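Platelet aggregation factor Sm-hPAF (PDB 4GWI) binds fucose-bearing Lewis antigens through this F-type lectin domain, one piece of a larger toxin that probably forms pores in cholesterol-containing host membranes. Local coordinates at residues Ala32-Val37 with Leu138-Val143; Ser39-His44 with Tyr73-Gly78; Glu94-Val99 with Ala122-Val127. The protein carries 2 engineered substitutions. All coordinates share one frame; numbering follows the deposited sequence.

How the interactions relate
All three contacts belong to one F-type lectin domain but differ in depth and chemistry. Interactions 1 and 2 are neighbours: strands 138-145 and 64-74 pair in one sheet, and the hydroxyl of Tyr73 bonds to Glu142. Interaction 1 is partly buried near the middle of the domain, where a calcium ion gathers carboxylates and carbonyl oxygens. Interaction 2, further out, uses a fixed arginine-aspartate pair to present donors to fucose. Interaction 3 lies on the opposite side of the domain's centre from interaction 2, about 27 Å between centres. Here a surface turn of the five-stranded sheet packs on strand 124-129 through aliphatic contacts and a bridging water, while Val125 still touches Val143 of interaction 1.

Interaction 1 of 3, residues Ala32-Val37 with Leu138-Val143; sequences AVDGNV and LAEVEV. With CA (calcium ion), chain F.
The side chain of Glu140 lies across the backbone carbonyl of Ala32, its CD 3.2 Å from Ala32 O, and carries its carboxylate on into the calcium site of this F-type lectin fold. Its CG is anti to the backbone N, and a bend at chi2 (77°) turns the carboxylate back toward the 32-37 loop. The two oxygens then have separate tasks. OE1 binds the calcium ion at 2.4 Å, whereas OE2 accepts from the backbone, the distance from Gly35 N to Glu140 OE2 being 2.8 Å, with the donor arriving on the syn side. This division fixes the rotation of the carboxylate. Asp34 adds OD1 to the metal, and its carboxylate is nearly coplanar with that of Glu140, the planes 27° apart; the ion between them would offset the repulsion of their charges. Asn36 O and Ala139 O supply neutral ligands, while Arg31 O together with Ser45 O and OG completes seven-fold coordination. Gly35 suits its place because its backbone turns through a positive phi, letting the loop curl round the metal.

Ala139 and Glu140 both face Tyr73 in a classic beta bulge, which puts Ala139 O and the Glu140 side chain on the same ion. Next to it, Val141 N donates to Ala32 O over 2.8 Å, at 166°, tying the loop to the strand. The small methyl of Ala32 fits between larger groups, its CB 4.2 Å from Leu138 CB and 4.3 Å from Val141 CG2, with Trp57 packing nearby. At the outer side the side chains of Val37 and Glu140 cross at about a right angle, Val37 CG1 resting 3.8 Å from Glu140 CB.

Interaction 2 of 3, residues Ser39-His44 with Tyr73-Gly78; sequences SDYGHH and YNRGDG. With MG (magnesium ion), chain C; FUC (alpha-L-fucopyranose), chain B; FUC (alpha-L-fucopyranose), chain D.
The fucose-binding pocket of the lectin domain is built here, where Tyr41 packs over the guanidinium of Arg75. Tyr41 CB stands 3.4 Å from Arg75 NH2, and Tyr41 CG lies over the centre of one face, the ring and guanidinium planes inclined at 39°. Arg75 is extended throughout, with CG anti to the backbone N (chi1 -177°), which carries the charged group out to the sugar. There NH1 donates to O4 of one fucose and NH2 to its ring oxygen, Arg75 NH2 lying 2.8 Å from O5. Tyr41 CD1 meets C6 of the same sugar at 3.9 Å, an apolar surface for a methyl group. His48 and Arg83 also bond to fucose. A second fucose lies by Gly42, whose CA is 3.5 Å from its O4; with no side chain, Gly42 leaves room for the sugar.

Asp77 holds the arginine side-on: Arg75 NE reaches Asp77 OD2 at 2.9 Å and Arg75 NH2 reaches Asp77 OD1 at 3.0 Å, both nearly in the guanidinium plane. From the opposite face of the carboxylate, Tyr41 N bonds to Asp77 OD2 at 2.8 Å. On the neighbouring backbone, Gly76 N donates to Ser39 O, and the lack of a side chain at Gly76 leaves room for Ser39 OG. Asp40 closes an Asx turn through OD2 to Gly42 N, while its OD1 accepts from a water on the magnesium ion bound by His43 NE2.

Asp77 thus lines the pocket and also positions Arg75: it shares OD2 with the loop and probably balances the positive charge that faces the sugar's oxygens.

Interaction 3 of 3, residues Glu94-Val99 with Ala122-Val127; sequences EAKQEV and ARYVKV
Glu94 and Arg123 bring the backbones nearest, CA to CA 5.4 Å, where the turn joining strands 87-92 and 98-104 leans over the start of strand 124-129. Arg123 and Tyr124 both face Leu92 in a classic beta bulge, and this irregularity lets two successive side chains approach the turn.

Tyr124 is central to the contact. With CG anti to its carbonyl carbon (chi1 -60°), the ring projects toward the turn between two aliphatic chains: Arg123 CG lies above one face and Lys96 CD above the opposite face, each offset toward the rim. Lys96 crosses the ring obliquely, its CG 3.7 Å from Tyr124 CE1 and its CE 3.6 Å from Tyr124 OH, so the contact is made by methylenes. A long flexible lysine suits this exposed position, since it can cover an aromatic ring while its charged end extends past it. Glu94 O comes to the ring edge, near its plane.

Between the two segments a water bonds to both sides, 2.7 Å from Glu94 O, to which it donates, and 2.7 Å from Tyr124 OH. The same water sits over one face of the Arg123 guanidinium. Glu94 and Arg123 run side by side, Glu94 CG 4.0 Å from Arg123 NH1, with their charged atoms not in contact. Arg123 instead forms a salt bridge through NE with Asp60, a residue of a magnesium site. At the far end of the turn, Val99 CG2 meets Ala122 CB at 4.1 Å, a small apolar patch that Leu91 extends.

Aliphatic packing therefore joins the turn to the sheet, the arginine's charge is directed to Asp60, and one water satisfies both Glu94 O and the Tyr124 hydroxyl where no direct hydrogen bond links the two segments.

Interaction 1 of 3, residues Ala32-Val37 with Leu138-Val143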
# COMPACT_ATOMS: atom_id res chain seq x y z
N ALA A 32 -1.96 -2.80 7.68
CA ALA A 32 -1.45 -3.24 6.38
C ALA A 32 0.01 -3.69 6.44
O ALA A 32 0.52 -4.15 5.44
CB ALA A 32 -1.59 -2.04 5.32
N VAL A 33 0.60 -3.59 7.64
CA VAL A 33 1.98 -4.13 7.80
C VAL A 33 2.08 -5.06 9.02
O VAL A 33 3.15 -5.27 9.61
CB VAL A 33 3.07 -2.99 7.86
CG1 VAL A 33 3.12 -2.32 6.46
CG2 VAL A 33 2.75 -2.02 9.00
N ASP A 34 0.95 -5.73 9.30
CA ASP A 34 0.95 -6.60 10.48
C ASP A 34 1.25 -8.04 10.13
O ASP A 34 1.13 -8.90 11.08
CB ASP A 34 -0.42 -6.48 11.22
CG ASP A 34 -1.58 -7.00 10.40
OD1 ASP A 34 -1.48 -7.40 9.26
OD2 ASP A 34 -2.71 -7.02 11.01
N GLY A 35 1.61 -8.38 8.90
CA GLY A 35 1.99 -9.75 8.56
C GLY A 35 0.81 -10.62 8.39
O GLY A 35 0.97 -11.89 8.39
N ASN A 36 -0.38 -10.08 8.08
CA ASN A 36 -1.58 -10.88 7.88
C ASN A 36 -2.32 -10.37 6.68
O ASN A 36 -2.84 -9.18 6.72
CB ASN A 36 -2.43 -10.71 9.16
CG ASN A 36 -3.68 -11.61 9.12
OD1 ASN A 36 -4.02 -12.18 8.09
ND2 ASN A 36 -4.38 -11.65 10.30
N VAL A 37 -2.39 -11.12 5.60
CA VAL A 37 -3.07 -10.69 4.37
C VAL A 37 -4.60 -10.94 4.34
O VAL A 37 -5.23 -10.70 3.33
CB VAL A 37 -2.44 -11.28 3.10
CG1 VAL A 37 -0.94 -10.93 3.08
CG2 VAL A 37 -2.64 -12.87 3.07
N LEU A 138 -6.61 -1.28 2.75
CA LEU A 138 -5.65 -2.27 2.24
C LEU A 138 -5.54 -3.40 3.27
O LEU A 138 -5.42 -3.13 4.51
CB LEU A 138 -4.25 -1.58 2.15
CG LEU A 138 -4.28 -0.50 1.08
CD1 LEU A 138 -3.10 0.48 1.38
CD2 LEU A 138 -4.05 -1.15 -0.29
N ALA A 139 -5.60 -4.66 2.79
CA ALA A 139 -5.38 -5.71 3.78
C ALA A 139 -3.91 -5.88 4.15
O ALA A 139 -3.55 -6.27 5.20
CB ALA A 139 -5.86 -7.03 3.11
N GLU A 140 -3.01 -5.56 3.19
CA GLU A 140 -1.55 -5.67 3.48
C GLU A 140 -0.82 -4.99 2.31
O GLU A 140 -1.30 -5.00 1.18
CB GLU A 140 -1.15 -7.20 3.50
CG GLU A 140 0.23 -7.38 4.20
CD GLU A 140 0.22 -7.29 5.73
OE1 GLU A 140 -0.78 -6.98 6.41
OE2 GLU A 140 1.34 -7.45 6.30
N VAL A 141 0.33 -4.39 2.69
CA VAL A 141 1.28 -3.95 1.63
C VAL A 141 2.62 -4.57 2.02
O VAL A 141 3.11 -4.44 3.18
CB VAL A 141 1.40 -2.41 1.73
CG1 VAL A 141 2.50 -1.95 0.73
CG2 VAL A 141 0.08 -1.74 1.32
N GLU A 142 3.17 -5.31 1.07
CA GLU A 142 4.49 -5.97 1.31
C GLU A 142 5.50 -5.34 0.37
O GLU A 142 5.14 -4.92 -0.76
CB GLU A 142 4.39 -7.48 0.96
CG GLU A 142 3.43 -8.17 1.97
CD GLU A 142 3.22 -9.63 1.59
OE1 GLU A 142 3.50 -10.08 0.44
OE2 GLU A 142 2.71 -10.35 2.52
N VAL A 143 6.73 -5.21 0.86
CA VAL A 143 7.76 -4.49 -0.00
C VAL A 143 9.03 -5.36 -0.01
O VAL A 143 9.41 -5.88 1.05
CB VAL A 143 8.10 -3.16 0.66
CG1 VAL A 143 9.24 -2.44 -0.14
CG2 VAL A 143 6.84 -2.25 0.73
CA CA F . -3.02 -6.98 7.36

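Interaction 2 of 3, residues Ser39-His44 with Tyr73-Gly78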
# COMPACT_ATOMS: atom_id res chain seq x y z
N SER A 39 -8.18 -10.67 4.04
CA SER A 39 -8.84 -9.53 3.46
C SER A 39 -10.23 -9.18 3.95
O SER A 39 -10.89 -8.26 3.46
CB SER A 39 -8.81 -9.69 1.95
OG SER A 39 -9.71 -10.76 1.60
N ASP A 40 -10.67 -9.95 4.97
CA ASP A 40 -12.02 -9.71 5.48
C ASP A 40 -11.93 -8.68 6.59
O ASP A 40 -11.27 -8.87 7.61
CB ASP A 40 -12.54 -11.05 6.10
CG ASP A 40 -14.01 -10.96 6.57
OD1 ASP A 40 -14.75 -12.04 6.38
OD2 ASP A 40 -14.43 -9.95 7.09
N TYR A 41 -12.62 -7.53 6.37
CA TYR A 41 -12.51 -6.41 7.33
C TYR A 41 -12.83 -6.83 8.76
O TYR A 41 -12.30 -6.34 9.72
CB TYR A 41 -13.48 -5.26 6.89
CG TYR A 41 -13.11 -3.99 7.62
CD1 TYR A 41 -13.72 -3.58 8.78
CD2 TYR A 41 -12.06 -3.23 7.14
CE1 TYR A 41 -13.31 -2.42 9.49
CE2 TYR A 41 -11.58 -2.11 7.82
CZ TYR A 41 -12.19 -1.71 8.98
OH TYR A 41 -11.75 -0.61 9.67
N GLY A 42 -13.78 -7.79 8.87
CA GLY A 42 -14.23 -8.25 10.22
C GLY A 42 -13.17 -9.04 10.98
O GLY A 42 -13.35 -9.29 12.21
N HIS A 43 -12.08 -9.46 10.30
CA HIS A 43 -10.97 -10.13 10.94
C HIS A 43 -9.82 -9.19 11.40
O HIS A 43 -8.79 -9.62 11.93
CB HIS A 43 -10.44 -11.22 10.03
CG HIS A 43 -11.48 -12.25 9.66
ND1 HIS A 43 -11.18 -13.19 8.75
CD2 HIS A 43 -12.75 -12.49 10.13
CE1 HIS A 43 -12.31 -13.99 8.54
NE2 HIS A 43 -13.25 -13.58 9.42
N HIS A 44 -10.10 -7.85 11.22
CA HIS A 44 -9.28 -6.80 11.88
C HIS A 44 -7.90 -6.57 11.28
O HIS A 44 -7.07 -6.00 12.00
CB HIS A 44 -9.13 -7.04 13.41
CG HIS A 44 -10.45 -7.24 14.11
ND1 HIS A 44 -11.43 -6.34 14.03
CD2 HIS A 44 -10.88 -8.26 14.97
CE1 HIS A 44 -12.48 -6.75 14.81
NE2 HIS A 44 -12.15 -7.91 15.38
N TYR A 73 -2.48 -6.00 -1.24
CA TYR A 73 -3.58 -6.98 -1.06
C TYR A 73 -4.81 -6.22 -0.72
O TYR A 73 -4.82 -5.44 0.25
CB TYR A 73 -3.25 -7.93 0.08
CG TYR A 73 -2.03 -8.81 -0.15
CD1 TYR A 73 -2.23 -10.16 -0.43
CD2 TYR A 73 -0.72 -8.30 -0.08
CE1 TYR A 73 -1.13 -10.97 -0.62
CE2 TYR A 73 0.40 -9.12 -0.29
CZ TYR A 73 0.15 -10.45 -0.56
OH TYR A 73 1.22 -11.29 -0.69
N ASN A 74 -5.84 -6.37 -1.55
CA ASN A 74 -7.06 -5.58 -1.42
C ASN A 74 -7.99 -6.10 -0.33
O ASN A 74 -7.87 -7.25 0.06
CB ASN A 74 -7.81 -5.59 -2.80
CG ASN A 74 -8.76 -4.43 -2.95
OD1 ASN A 74 -8.93 -3.57 -2.08
ND2 ASN A 74 -9.47 -4.44 -4.10
N ARG A 75 -8.90 -5.23 0.13
CA ARG A 75 -10.04 -5.74 0.94
C ARG A 75 -10.88 -6.68 0.09
O ARG A 75 -11.07 -6.42 -1.10
CB ARG A 75 -10.83 -4.53 1.37
CG ARG A 75 -11.98 -4.97 2.28
CD ARG A 75 -12.76 -3.73 2.73
NE ARG A 75 -13.93 -4.18 3.54
CZ ARG A 75 -14.83 -3.35 4.10
NH1 ARG A 75 -14.73 -2.00 4.01
NH2 ARG A 75 -15.85 -3.94 4.80
N GLY A 76 -11.41 -7.69 0.76
CA GLY A 76 -12.19 -8.77 0.02
C GLY A 76 -13.66 -8.91 0.36
O GLY A 76 -14.38 -9.53 -0.40
N ASP A 77 -14.10 -8.41 1.50
CA ASP A 77 -15.49 -8.64 1.94
C ASP A 77 -16.34 -7.45 1.54
O ASP A 77 -15.83 -6.35 1.16
CB ASP A 77 -15.59 -8.80 3.48
CG ASP A 77 -15.29 -7.48 4.21
OD1 ASP A 77 -16.20 -6.89 4.90
OD2 ASP A 77 -14.11 -7.00 4.04
N GLY A 78 -17.68 -7.63 1.58
CA GLY A 78 -18.61 -6.47 1.50
C GLY A 78 -18.87 -5.89 0.07
O GLY A 78 -19.53 -4.87 -0.05
MG MG C . -15.15 -14.55 9.80
C1 FUC B . -18.91 -2.21 4.97
C2 FUC B . -18.92 -1.00 4.06
C3 FUC B . -18.84 0.27 4.84
C4 FUC B . -17.57 0.24 5.67
C5 FUC B . -17.64 -1.00 6.54
C6 FUC B . -16.44 -1.13 7.44
O2 FUC B . -20.11 -1.01 3.29
O3 FUC B . -18.82 1.33 3.97
O4 FUC B . -16.47 0.20 4.79
O5 FUC B . -17.77 -2.16 5.77
C1 FUC D . -18.77 -4.68 11.52
C2 FUC D . -19.34 -6.04 11.92
C3 FUC D . -19.84 -6.79 10.69
C4 FUC D . -18.77 -6.83 9.62
C5 FUC D . -18.36 -5.41 9.32
C6 FUC D . -17.37 -5.43 8.18
O2 FUC D . -20.44 -5.87 12.80
O3 FUC D . -20.25 -8.09 11.03
O4 FUC D . -17.65 -7.54 10.07
O5 FUC D . -17.80 -4.88 10.49
O HOH W 1 -16.01 -13.62 8.19
O HOH W 2 -14.34 -15.65 11.42
O HOH W 3 -15.72 -13.09 11.03
O HOH W 4 -14.58 -16.11 8.55
O HOH W 5 -16.97 -15.56 10.11

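Interaction 3 of 3, residues Glu94-Val99 with Ala122-Val127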
# COMPACT_ATOMS: atom_id res chain seq x y z
N GLU A 94 14.32 9.94 1.27
CA GLU A 94 14.34 10.33 2.67
C GLU A 94 13.85 11.70 2.95
O GLU A 94 13.36 12.04 4.02
CB GLU A 94 15.78 10.11 3.22
CG GLU A 94 15.87 10.40 4.73
CD GLU A 94 16.45 11.76 5.10
OE1 GLU A 94 16.41 12.74 4.28
OE2 GLU A 94 16.93 11.85 6.27
N ALA A 95 13.98 12.58 1.94
CA ALA A 95 13.51 13.94 1.97
C ALA A 95 12.08 14.09 1.52
O ALA A 95 11.47 15.17 1.35
CB ALA A 95 14.41 14.78 1.00
N LYS A 96 11.41 12.90 1.33
CA LYS A 96 9.97 12.85 0.93
C LYS A 96 9.65 13.38 -0.46
O LYS A 96 8.53 13.76 -0.80
CB LYS A 96 9.07 13.44 2.02
CG LYS A 96 9.18 12.59 3.28
CD LYS A 96 7.95 12.83 4.20
CE LYS A 96 8.32 12.53 5.64
NZ LYS A 96 7.04 12.57 6.42
N GLN A 97 10.70 13.37 -1.34
CA GLN A 97 10.47 13.67 -2.74
C GLN A 97 10.17 12.40 -3.48
O GLN A 97 10.80 11.35 -3.23
CB GLN A 97 11.82 14.20 -3.35
CG GLN A 97 12.27 15.48 -2.64
CD GLN A 97 13.62 15.94 -3.23
OE1 GLN A 97 14.60 15.21 -3.14
NE2 GLN A 97 13.65 17.19 -3.84
N GLU A 98 9.34 12.52 -4.52
CA GLU A 98 9.01 11.36 -5.37
C GLU A 98 10.19 10.87 -6.18
O GLU A 98 10.89 11.68 -6.89
CB GLU A 98 7.89 11.79 -6.28
CG GLU A 98 7.49 10.79 -7.29
CD GLU A 98 6.42 11.39 -8.30
OE1 GLU A 98 5.57 12.16 -7.89
OE2 GLU A 98 6.50 11.04 -9.48
N VAL A 99 10.49 9.58 -6.09
CA VAL A 99 11.46 8.98 -6.99
C VAL A 99 10.86 7.99 -7.98
O VAL A 99 11.53 7.63 -8.98
CB VAL A 99 12.64 8.33 -6.23
CG1 VAL A 99 13.36 9.30 -5.28
CG2 VAL A 99 12.21 7.16 -5.36
N ALA A 122 14.52 4.19 -2.07
CA ALA A 122 13.44 4.94 -1.48
C ALA A 122 13.32 4.60 -0.03
O ALA A 122 13.68 3.46 0.35
CB ALA A 122 12.15 4.53 -2.17
N ARG A 123 12.78 5.54 0.72
CA ARG A 123 12.54 5.28 2.15
C ARG A 123 11.05 5.08 2.40
O ARG A 123 10.69 4.34 3.39
CB ARG A 123 13.08 6.42 3.00
CG ARG A 123 12.80 6.15 4.51
CD ARG A 123 13.61 7.00 5.42
NE ARG A 123 12.96 6.96 6.78
CZ ARG A 123 13.48 7.53 7.85
NH1 ARG A 123 14.73 8.10 7.79
NH2 ARG A 123 12.73 7.52 8.96
N TYR A 124 10.16 5.70 1.65
CA TYR A 124 8.70 5.61 1.91
C TYR A 124 8.01 4.99 0.75
O TYR A 124 8.36 5.23 -0.45
CB TYR A 124 8.12 7.02 2.15
CG TYR A 124 8.71 7.77 3.33
CD1 TYR A 124 9.90 8.56 3.16
CD2 TYR A 124 8.21 7.61 4.63
CE1 TYR A 124 10.48 9.25 4.21
CE2 TYR A 124 8.75 8.36 5.70
CZ TYR A 124 9.86 9.17 5.49
OH TYR A 124 10.47 9.77 6.57
N VAL A 125 6.92 4.20 1.03
CA VAL A 125 6.07 3.63 -0.01
C VAL A 125 4.67 4.17 0.25
O VAL A 125 4.19 4.02 1.45
CB VAL A 125 6.09 2.09 0.04
CG1 VAL A 125 5.09 1.55 -1.03
CG2 VAL A 125 7.51 1.58 -0.19
N LYS A 126 4.03 4.76 -0.73
CA LYS A 126 2.72 5.38 -0.46
C LYS A 126 1.73 4.85 -1.50
O LYS A 126 2.09 4.64 -2.66
CB LYS A 126 2.95 6.90 -0.57
CG LYS A 126 1.81 7.73 -0.22
CD LYS A 126 2.39 9.20 -0.11
CE LYS A 126 1.17 9.96 0.36
NZ LYS A 126 1.40 11.33 -0.14
N VAL A 127 0.46 4.68 -1.07
CA VAL A 127 -0.64 4.33 -1.99
C VAL A 127 -1.53 5.57 -1.90
O VAL A 127 -1.96 5.95 -0.83
CB VAL A 127 -1.39 3.04 -1.57
CG1 VAL A 127 -2.61 2.79 -2.50
CG2 VAL A 127 -0.39 1.88 -1.53
O HOH W 6 12.97 10.64 6.31